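Local coordinates for protein probable tRNA pseudouridine synthase D (PDB 1Z2Z) that probably isomerises uridine 13 of transfer RNAs to pseudouridine, as a member of the TruD family of pseudouridine synthases, at residues Q76-R88 with K123-F135. Numbering follows the deposited sequence.
Sequences QKRISVAGTKDKR and KSVELGDLWGNDF
The methyl of A82 packs against V125 and L130, its CB 4.0 Å from V125 CG1 and 4.1 Å from L130 CB. V125 reaches it because CG1 stands anti to the backbone N (chi1 174°). Across from A82, residues 126-129 form a type II beta turn, with G128 at positive phi. The turn meets the carbonyl of A82 through its backbone: G128 N donates to A82 O over 2.9 Å. L127 CA adds a CH...O contact to the same oxygen. L127 CD2 rests against the carbonyl oxygens of V81 and A82, 3.6 Å from each. One residue before V81, the hydroxyl of S80 donates to V125 O. At the far end K85 and N133 approach from opposite directions. K85 NZ makes a weak hydrogen bond to N133 OD1 at 3.4 Å, and a water bridges the same two atoms. The direct bond is doubtful as modelled, because NZ lies nearer to N133 ND2, another donor. The same ammonium also forms a salt bridge with E37 of strand 33-39. With an alanine in place of N133, the bridging water would probably lose its acceptor and K85 its weak amide partner. The contact joins strand 79-81 and the loop after it, which carries D86, the predicted nucleophile of this TruD enzyme, to the turn leading into strand 130-142.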
loop_
_atom_site.group_PDB
_atom_site.type_symbol
_atom_site.label_atom_id
_atom_site.label_comp_id
_atom_site.label_asym_id
_atom_site.label_seq_id
_atom_site.Cartn_x
_atom_site.Cartn_y
_atom_site.Cartn_z
ATOM N N GLN A 76 3.198 20.427 17.422
ATOM C CA GLN A 76 2.880 19.856 16.123
ATOM C C GLN A 76 1.549 19.103 16.120
ATOM O O GLN A 76 0.860 19.052 15.095
ATOM C CB GLN A 76 4.021 18.954 15.646
ATOM C CG GLN A 76 4.528 19.405 14.286
ATOM C CD GLN A 76 5.837 18.777 13.892
ATOM O OE1 GLN A 76 6.812 18.844 14.638
ATOM N NE2 GLN A 76 5.883 18.189 12.697
ATOM N N LYS A 77 1.188 18.536 17.272
ATOM C CA LYS A 77 -0.063 17.803 17.440
ATOM C C LYS A 77 -1.285 18.655 17.127
ATOM O O LYS A 77 -2.278 18.154 16.608
ATOM C CB LYS A 77 -0.195 17.288 18.883
ATOM C CG LYS A 77 -1.510 16.554 19.169
ATOM C CD LYS A 77 -1.545 15.206 18.459
ATOM C CE LYS A 77 -2.951 14.617 18.406
ATOM N NZ LYS A 77 -3.649 14.701 19.723
ATOM N N ARG A 78 -1.226 19.943 17.450
ATOM C CA ARG A 78 -2.371 20.833 17.221
ATOM C C ARG A 78 -2.718 20.962 15.763
ATOM O O ARG A 78 -3.736 21.551 15.423
ATOM C CB ARG A 78 -2.095 22.224 17.776
ATOM C CG ARG A 78 -1.162 22.246 18.957
ATOM C CD ARG A 78 -1.599 21.287 20.046
ATOM N NE ARG A 78 -3.009 21.404 20.369
ATOM C CZ ARG A 78 -3.498 21.149 21.571
ATOM N NH1 ARG A 78 -4.803 21.273 21.804
ATOM N NH2 ARG A 78 -2.672 20.791 22.545
ATOM N N ILE A 79 -1.856 20.458 14.892
ATOM C CA ILE A 79 -2.168 20.514 13.474
ATOM C C ILE A 79 -2.188 19.076 12.934
ATOM O O ILE A 79 -1.151 18.408 12.904
ATOM C CB ILE A 79 -1.149 21.444 12.683
ATOM C CG1 ILE A 79 -0.999 20.964 11.241
ATOM C CG2 ILE A 79 0.191 21.548 13.395
ATOM C CD1 ILE A 79 -1.897 21.676 10.297
ATOM N N SER A 80 -3.371 18.582 12.561
ATOM C CA SER A 80 -3.463 17.218 12.041
ATOM C C SER A 80 -4.129 17.051 10.694
ATOM O O SER A 80 -4.960 17.850 10.263
ATOM C CB SER A 80 -4.095 16.227 13.062
ATOM O OG SER A 80 -5.464 16.449 13.336
ATOM N N VAL A 81 -3.719 15.984 10.029
ATOM C CA VAL A 81 -4.211 15.661 8.715
ATOM C C VAL A 81 -5.050 14.377 8.753
ATOM O O VAL A 81 -4.964 13.580 9.701
ATOM C CB VAL A 81 -3.007 15.507 7.767
ATOM C CG1 VAL A 81 -2.283 16.822 7.658
ATOM C CG2 VAL A 81 -2.034 14.459 8.309
ATOM N N ALA A 82 -5.878 14.204 7.727
ATOM C CA ALA A 82 -6.722 13.027 7.598
ATOM C C ALA A 82 -5.884 11.913 6.976
ATOM O O ALA A 82 -6.073 10.733 7.277
ATOM C CB ALA A 82 -7.912 13.344 6.720
ATOM N N GLY A 83 -4.941 12.311 6.120
ATOM C CA GLY A 83 -4.054 11.371 5.449
ATOM C C GLY A 83 -2.862 12.071 4.813
ATOM O O GLY A 83 -3.018 13.115 4.194
ATOM N N THR A 84 -1.669 11.508 4.932
ATOM C CA THR A 84 -0.509 12.168 4.357
ATOM C C THR A 84 -0.339 12.084 2.833
ATOM O O THR A 84 -0.076 11.018 2.285
ATOM C CB THR A 84 0.764 11.678 5.027
ATOM O OG1 THR A 84 0.725 12.020 6.416
ATOM C CG2 THR A 84 1.981 12.337 4.396
ATOM N N LYS A 85 -0.458 13.224 2.156
ATOM C CA LYS A 85 -0.318 13.262 0.706
ATOM C C LYS A 85 1.150 13.344 0.304
ATOM O O LYS A 85 2.001 13.813 1.072
ATOM C CB LYS A 85 -1.084 14.449 0.129
ATOM C CG LYS A 85 -2.397 14.734 0.821
ATOM C CD LYS A 85 -3.404 13.611 0.669
ATOM C CE LYS A 85 -4.582 13.813 1.626
ATOM N NZ LYS A 85 -5.773 12.945 1.332
ATOM N N ASP A 86 1.437 12.876 -0.910
ATOM C CA ASP A 86 2.794 12.861 -1.472
ATOM C C ASP A 86 3.433 14.246 -1.536
ATOM O O ASP A 86 2.800 15.230 -1.931
ATOM C CB ASP A 86 2.776 12.285 -2.897
ATOM C CG ASP A 86 2.570 10.779 -2.939
ATOM O OD1 ASP A 86 2.009 10.297 -3.956
ATOM O OD2 ASP A 86 2.980 10.082 -1.981
ATOM N N LYS A 87 4.705 14.286 -1.154
ATOM C CA LYS A 87 5.517 15.490 -1.175
ATOM C C LYS A 87 5.670 15.938 -2.643
ATOM O O LYS A 87 5.125 16.978 -3.041
ATOM C CB LYS A 87 6.870 15.183 -0.496
ATOM C CG LYS A 87 8.154 15.708 -1.143
ATOM C CD LYS A 87 8.257 17.231 -1.146
ATOM C CE LYS A 87 9.676 17.691 -1.440
ATOM N NZ LYS A 87 10.535 17.448 -0.266
ATOM N N ARG A 88 6.361 15.144 -3.459
ATOM C CA ARG A 88 6.537 15.508 -4.861
ATOM C C ARG A 88 5.234 15.492 -5.637
ATOM O O ARG A 88 5.016 14.602 -6.459
ATOM C CB ARG A 88 7.538 14.579 -5.565
ATOM C CG ARG A 88 7.924 15.081 -6.969
ATOM C CD ARG A 88 9.227 14.472 -7.507
ATOM N NE ARG A 88 9.574 14.982 -8.841
ATOM C CZ ARG A 88 9.958 16.233 -9.104
ATOM N NH1 ARG A 88 10.055 17.125 -8.129
ATOM N NH2 ARG A 88 10.238 16.595 -10.347
ATOM N N LYS A 123 -14.345 19.122 16.905
ATOM C CA LYS A 123 -13.523 17.937 16.680
ATOM C C LYS A 123 -12.365 18.179 15.727
ATOM O O LYS A 123 -12.500 18.846 14.700
ATOM C CB LYS A 123 -14.397 16.774 16.163
ATOM C CG LYS A 123 -15.003 16.986 14.771
ATOM C CD LYS A 123 -16.359 16.278 14.596
ATOM C CE LYS A 123 -16.258 14.750 14.520
ATOM N NZ LYS A 123 -15.636 14.232 13.251
ATOM N N SER A 124 -11.217 17.637 16.096
ATOM C CA SER A 124 -10.019 17.761 15.298
ATOM C C SER A 124 -10.154 16.796 14.149
ATOM O O SER A 124 -11.026 15.926 14.167
ATOM C CB SER A 124 -8.818 17.338 16.108
ATOM O OG SER A 124 -8.974 15.974 16.445
ATOM N N VAL A 125 -9.266 16.937 13.169
ATOM C CA VAL A 125 -9.254 16.086 11.988
ATOM C C VAL A 125 -8.329 14.888 12.214
ATOM O O VAL A 125 -7.113 15.013 12.160
ATOM C CB VAL A 125 -8.813 16.911 10.764
ATOM C CG1 VAL A 125 -8.664 16.022 9.561
ATOM C CG2 VAL A 125 -9.852 17.980 10.472
ATOM N N GLU A 126 -8.901 13.719 12.467
ATOM C CA GLU A 126 -8.074 12.542 12.728
ATOM C C GLU A 126 -7.758 11.684 11.490
ATOM O O GLU A 126 -8.458 11.733 10.484
ATOM C CB GLU A 126 -8.755 11.689 13.805
ATOM C CG GLU A 126 -8.970 12.393 15.140
ATOM C CD GLU A 126 -7.672 12.712 15.864
ATOM O OE1 GLU A 126 -6.799 11.826 15.960
ATOM O OE2 GLU A 126 -7.516 13.853 16.352
ATOM N N LEU A 127 -6.681 10.914 11.561
ATOM C CA LEU A 127 -6.340 10.046 10.451
ATOM C C LEU A 127 -7.554 9.222 10.116
ATOM O O LEU A 127 -8.087 8.531 10.979
ATOM C CB LEU A 127 -5.237 9.090 10.844
ATOM C CG LEU A 127 -3.898 9.786 11.001
ATOM C CD1 LEU A 127 -2.930 8.785 11.551
ATOM C CD2 LEU A 127 -3.415 10.335 9.654
ATOM N N GLY A 128 -8.004 9.273 8.874
ATOM C CA GLY A 128 -9.166 8.490 8.529
ATOM C C GLY A 128 -10.361 9.344 8.197
ATOM O O GLY A 128 -11.269 8.866 7.529
ATOM N N ASP A 129 -10.386 10.599 8.632
ATOM C CA ASP A 129 -11.542 11.432 8.330
ATOM C C ASP A 129 -11.680 11.842 6.873
ATOM O O ASP A 129 -11.932 13.001 6.601
ATOM C CB ASP A 129 -11.547 12.707 9.169
ATOM C CG ASP A 129 -11.706 12.443 10.652
ATOM O OD1 ASP A 129 -11.435 11.297 11.097
ATOM O OD2 ASP A 129 -12.081 13.403 11.369
ATOM N N LEU A 130 -11.500 10.933 5.925
ATOM C CA LEU A 130 -11.693 11.310 4.527
ATOM C C LEU A 130 -12.265 10.093 3.812
ATOM O O LEU A 130 -12.043 8.956 4.232
ATOM C CB LEU A 130 -10.374 11.724 3.858
ATOM C CG LEU A 130 -9.509 10.589 3.296
ATOM C CD1 LEU A 130 -8.411 11.146 2.427
ATOM C CD2 LEU A 130 -8.950 9.766 4.439
ATOM N N TRP A 131 -13.006 10.323 2.741
ATOM C CA TRP A 131 -13.565 9.216 2.003
ATOM C C TRP A 131 -12.464 8.669 1.123
ATOM O O TRP A 131 -11.840 7.663 1.451
ATOM C CB TRP A 131 -14.742 9.661 1.144
ATOM C CG TRP A 131 -15.251 8.549 0.278
ATOM C CD1 TRP A 131 -14.779 8.187 -0.956
ATOM C CD2 TRP A 131 -16.245 7.579 0.628
ATOM N NE1 TRP A 131 -15.411 7.052 -1.387
ATOM C CE2 TRP A 131 -16.315 6.653 -0.437
ATOM C CE3 TRP A 131 -17.080 7.396 1.742
ATOM C CZ2 TRP A 131 -17.190 5.558 -0.425
ATOM C CZ3 TRP A 131 -17.952 6.304 1.751
ATOM C CH2 TRP A 131 -17.995 5.399 0.673
ATOM N N GLY A 132 -12.210 9.345 0.008
ATOM C CA GLY A 132 -11.163 8.901 -0.890
ATOM C C GLY A 132 -10.227 10.004 -1.347
ATOM O O GLY A 132 -10.100 11.053 -0.704
ATOM N N ASN A 133 -9.579 9.757 -2.483
ATOM C CA ASN A 133 -8.625 10.690 -3.074
ATOM C C ASN A 133 -8.735 10.702 -4.609
ATOM O O ASN A 133 -8.568 9.670 -5.262
ATOM C CB ASN A 133 -7.191 10.297 -2.668
ATOM C CG ASN A 133 -6.782 10.818 -1.285
ATOM O OD1 ASN A 133 -6.001 10.183 -0.586
ATOM N ND2 ASN A 133 -7.281 11.986 -0.908
ATOM N N ASP A 134 -9.042 11.863 -5.180
ATOM C CA ASP A 134 -9.121 12.022 -6.633
ATOM C C ASP A 134 -7.701 12.139 -7.142
ATOM O O ASP A 134 -6.889 12.866 -6.563
ATOM C CB ASP A 134 -9.866 13.292 -6.997
ATOM C CG ASP A 134 -11.334 13.075 -7.093
ATOM O OD1 ASP A 134 -12.096 14.070 -7.099
ATOM O OD2 ASP A 134 -11.725 11.890 -7.174
ATOM N N PHE A 135 -7.404 11.427 -8.222
ATOM C CA PHE A 135 -6.074 11.460 -8.804
ATOM C C PHE A 135 -6.111 12.007 -10.215
ATOM O O PHE A 135 -7.136 11.950 -10.901
ATOM C CB PHE A 135 -5.434 10.073 -8.829
ATOM C CG PHE A 135 -5.038 9.560 -7.473
ATOM C CD1 PHE A 135 -5.896 8.726 -6.748
ATOM C CD2 PHE A 135 -3.807 9.896 -6.925
ATOM C CE1 PHE A 135 -5.536 8.229 -5.493
ATOM C CE2 PHE A 135 -3.425 9.413 -5.679
ATOM C CZ PHE A 135 -4.297 8.571 -4.957
HETATM O O HOH W 1 -4.687 9.933 1.955
#